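Long-range contact in VgrG protein (PDB 4E1D), which probably cross-links actin through its actin cross-linking domain, whose nucleotide site binds ADP and manganese: residues Thr61-Gln66 and Thr88-Ser93. Sequence-based numbering, arbitrary orientation.
With MN (manganese (II) ion), chain D; ADP (adenosine-5'-diphosphate), chain B.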
loop_
_atom_site.group_PDB
_atom_site.type_symbol
_atom_site.label_atom_id
_atom_site.label_comp_id
_atom_site.label_asym_id
_atom_site.label_seq_id
_atom_site.Cartn_x
_atom_site.Cartn_y
_atom_site.Cartn_z
ATOM N N THR A 61 -0.603 0.027 14.014
ATOM C CA THR A 61 0.149 -1.149 13.572
ATOM C C THR A 61 1.638 -1.089 13.887
ATOM O O THR A 61 2.190 0.002 14.044
ATOM C CB THR A 61 -0.013 -1.367 12.039
ATOM O OG1 THR A 61 0.688 -0.351 11.324
ATOM C CG2 THR A 61 -1.458 -1.426 11.582
ATOM N N LYS A 62 2.291 -2.265 13.918
ATOM C CA LYS A 62 3.745 -2.374 14.035
ATOM C C LYS A 62 4.265 -2.370 12.595
ATOM O O LYS A 62 3.631 -2.949 11.708
ATOM C CB LYS A 62 4.200 -3.634 14.801
ATOM C CG LYS A 62 3.701 -4.963 14.252
ATOM C CD LYS A 62 4.503 -6.126 14.758
ATOM C CE LYS A 62 3.824 -7.417 14.386
ATOM N NZ LYS A 62 4.601 -8.611 14.808
ATOM N N ASP A 63 5.376 -1.682 12.350
ATOM C CA ASP A 63 5.920 -1.561 11.004
ATOM C C ASP A 63 7.323 -2.173 10.848
ATOM O O ASP A 63 7.429 -3.374 10.601
ATOM C CB ASP A 63 5.831 -0.091 10.527
ATOM C CG ASP A 63 6.200 0.189 9.077
ATOM O OD1 ASP A 63 6.033 -0.716 8.234
ATOM O OD2 ASP A 63 6.628 1.328 8.785
ATOM N N MET A 64 8.383 -1.357 10.996
ATOM C CA MET A 64 9.774 -1.761 10.820
ATOM C C MET A 64 10.352 -2.352 12.091
ATOM O O MET A 64 10.363 -1.679 13.126
ATOM C CB MET A 64 10.613 -0.557 10.346
ATOM C CG MET A 64 11.149 -0.695 8.947
ATOM S SD MET A 64 9.872 -0.743 7.661
ATOM C CE MET A 64 10.155 0.844 6.861
ATOM N N ASN A 65 10.857 -3.599 12.008
ATOM C CA ASN A 65 11.465 -4.294 13.144
ATOM C C ASN A 65 12.745 -3.573 13.551
ATOM O O ASN A 65 13.646 -3.406 12.726
ATOM C CB ASN A 65 11.710 -5.786 12.837
ATOM C CG ASN A 65 12.248 -6.581 14.006
ATOM O OD1 ASN A 65 13.368 -6.371 14.483
ATOM N ND2 ASN A 65 11.478 -7.544 14.472
ATOM N N GLN A 66 12.810 -3.134 14.823
ATOM C CA GLN A 66 13.952 -2.394 15.358
ATOM C C GLN A 66 14.857 -3.233 16.270
ATOM O O GLN A 66 15.750 -2.693 16.924
ATOM C CB GLN A 66 13.480 -1.103 16.059
ATOM C CG GLN A 66 12.693 -0.138 15.166
ATOM C CD GLN A 66 13.560 0.567 14.150
ATOM O OE1 GLN A 66 13.712 0.120 13.008
ATOM N NE2 GLN A 66 14.133 1.695 14.538
ATOM N N THR A 88 8.657 0.010 14.797
ATOM C CA THR A 88 8.208 1.389 14.636
ATOM C C THR A 88 6.671 1.320 14.521
ATOM O O THR A 88 6.120 0.291 14.112
ATOM C CB THR A 88 8.813 2.047 13.384
ATOM O OG1 THR A 88 8.512 1.257 12.235
ATOM C CG2 THR A 88 10.310 2.268 13.488
ATOM N N VAL A 89 5.983 2.395 14.905
ATOM C CA VAL A 89 4.524 2.444 14.822
ATOM C C VAL A 89 4.131 3.114 13.510
ATOM O O VAL A 89 4.729 4.121 13.117
ATOM C CB VAL A 89 3.869 3.130 16.056
ATOM C CG1 VAL A 89 2.372 3.378 15.855
ATOM C CG2 VAL A 89 4.097 2.313 17.316
ATOM N N GLU A 90 3.142 2.536 12.829
ATOM C CA GLU A 90 2.622 3.107 11.607
ATOM C C GLU A 90 1.119 3.211 11.721
ATOM O O GLU A 90 0.445 2.220 12.004
ATOM C CB GLU A 90 3.022 2.283 10.383
ATOM C CG GLU A 90 2.654 2.953 9.070
ATOM C CD GLU A 90 2.865 2.085 7.850
ATOM O OE1 GLU A 90 2.363 0.938 7.841
ATOM O OE2 GLU A 90 3.522 2.557 6.894
ATOM N N LEU A 91 0.598 4.413 11.510
ATOM C CA LEU A 91 -0.839 4.664 11.539
ATOM C C LEU A 91 -1.381 4.480 10.114
ATOM O O LEU A 91 -0.971 5.183 9.186
ATOM C CB LEU A 91 -1.158 6.061 12.111
ATOM C CG LEU A 91 -0.517 6.446 13.465
ATOM C CD1 LEU A 91 -0.994 7.808 13.925
ATOM C CD2 LEU A 91 -0.764 5.390 14.544
ATOM N N VAL A 92 -2.231 3.466 9.939
ATOM C CA VAL A 92 -2.793 3.087 8.644
ATOM C C VAL A 92 -4.281 3.438 8.611
ATOM O O VAL A 92 -5.085 2.774 9.258
ATOM C CB VAL A 92 -2.513 1.588 8.355
ATOM C CG1 VAL A 92 -3.036 1.183 6.991
ATOM C CG2 VAL A 92 -1.029 1.262 8.470
ATOM N N SER A 93 -4.644 4.483 7.853
ATOM C CA SER A 93 -6.025 4.947 7.742
ATOM C C SER A 93 -6.957 3.937 7.101
ATOM O O SER A 93 -6.509 3.065 6.354
ATOM C CB SER A 93 -6.103 6.285 7.011
ATOM O OG SER A 93 -5.974 6.121 5.608
HETATM MN MN MN D . 2.039 -0.391 5.710
HETATM P PB ADP B . 1.141 -2.677 3.251
HETATM O O1B ADP B . 1.544 -3.689 4.235
HETATM O O2B ADP B . 1.293 -3.239 1.836
HETATM O O3B ADP B . 1.991 -1.423 3.404
HETATM P PA ADP B . -1.308 -1.878 4.732
HETATM O O1A ADP B . -2.255 -2.957 5.107
HETATM O O2A ADP B . -0.401 -1.546 5.950
HETATM O O3A ADP B . -0.404 -2.326 3.487
HETATM O "O5'" ADP B . -2.118 -0.573 4.311
HETATM C "C5'" ADP B . -2.800 -0.593 3.049
HETATM C "C4'" ADP B . -3.166 0.812 2.647
HETATM O "O4'" ADP B . -4.163 0.779 1.603
HETATM C "C3'" ADP B . -3.727 1.711 3.747
HETATM O "O3'" ADP B . -3.163 3.018 3.707
HETATM C "C2'" ADP B . -5.236 1.659 3.494
HETATM O "O2'" ADP B . -5.939 2.816 3.924
HETATM C "C1'" ADP B . -5.268 1.574 1.980
HETATM N N9 ADP B . -6.486 0.986 1.416
HETATM C C8 ADP B . -7.071 -0.201 1.761
HETATM N N7 ADP B . -8.180 -0.454 1.102
HETATM C C5 ADP B . -8.325 0.644 0.262
HETATM C C6 ADP B . -9.318 1.009 -0.666
HETATM N N6 ADP B . -10.419 0.300 -0.878
HETATM N N1 ADP B . -9.166 2.186 -1.321
HETATM C C2 ADP B . -8.092 2.943 -1.045
HETATM N N3 ADP B . -7.099 2.711 -0.180
HETATM C C4 ADP B . -7.272 1.538 0.450
#
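Strand 88-93 lines the nucleotide site of the actin cross-linking domain, and strand 61-63 pairs antiparallel with it along one edge. T61 and E90 are a hydrogen-bonded pair: E90 N donates almost straight to T61 O at 3.0 Å, and T61 N returns a bond to E90 O. That carbonyl is gripped twice, because T61 OG1 lies 2.7 Å from E90 O and donates from the opposite face of its plane; chi1 of 71° sets OG1 between the backbone N and the carbonyl carbon, where it reaches E90 O. K62 and V89 follow as a non-hydrogen-bonded pair, both packing on V36.

Where the chain turns at M64, T88 takes over. T88 O accepts from D63 N, T88 N donates to M64 O, and T88 OG1 accepts from M64 N at 2.9 Å and is also hydrogen-bonded to E30 OE1. Beyond the corner Q66 comes back over T88, its CD 3.7 Å from T88 CG2.

The face with T61 and E90 turns to the ligand. An extended E90 side chain sends OE1 to one manganese(II) ion at 2.5 Å, which E28 OE2 and ADP O3B also bind. The D63 carboxylate stacks nearly parallel (15°) on that of E90. D63 OD2 lies 3.8 Å from E90 OE2, with E30 a further acid nearby; the manganese would be expected to offset part of the repulsion. Farther along, V92 CG1 touches the ribose, and S93 O accepts a short hydrogen bond, 2.5 Å, from ADP O2'.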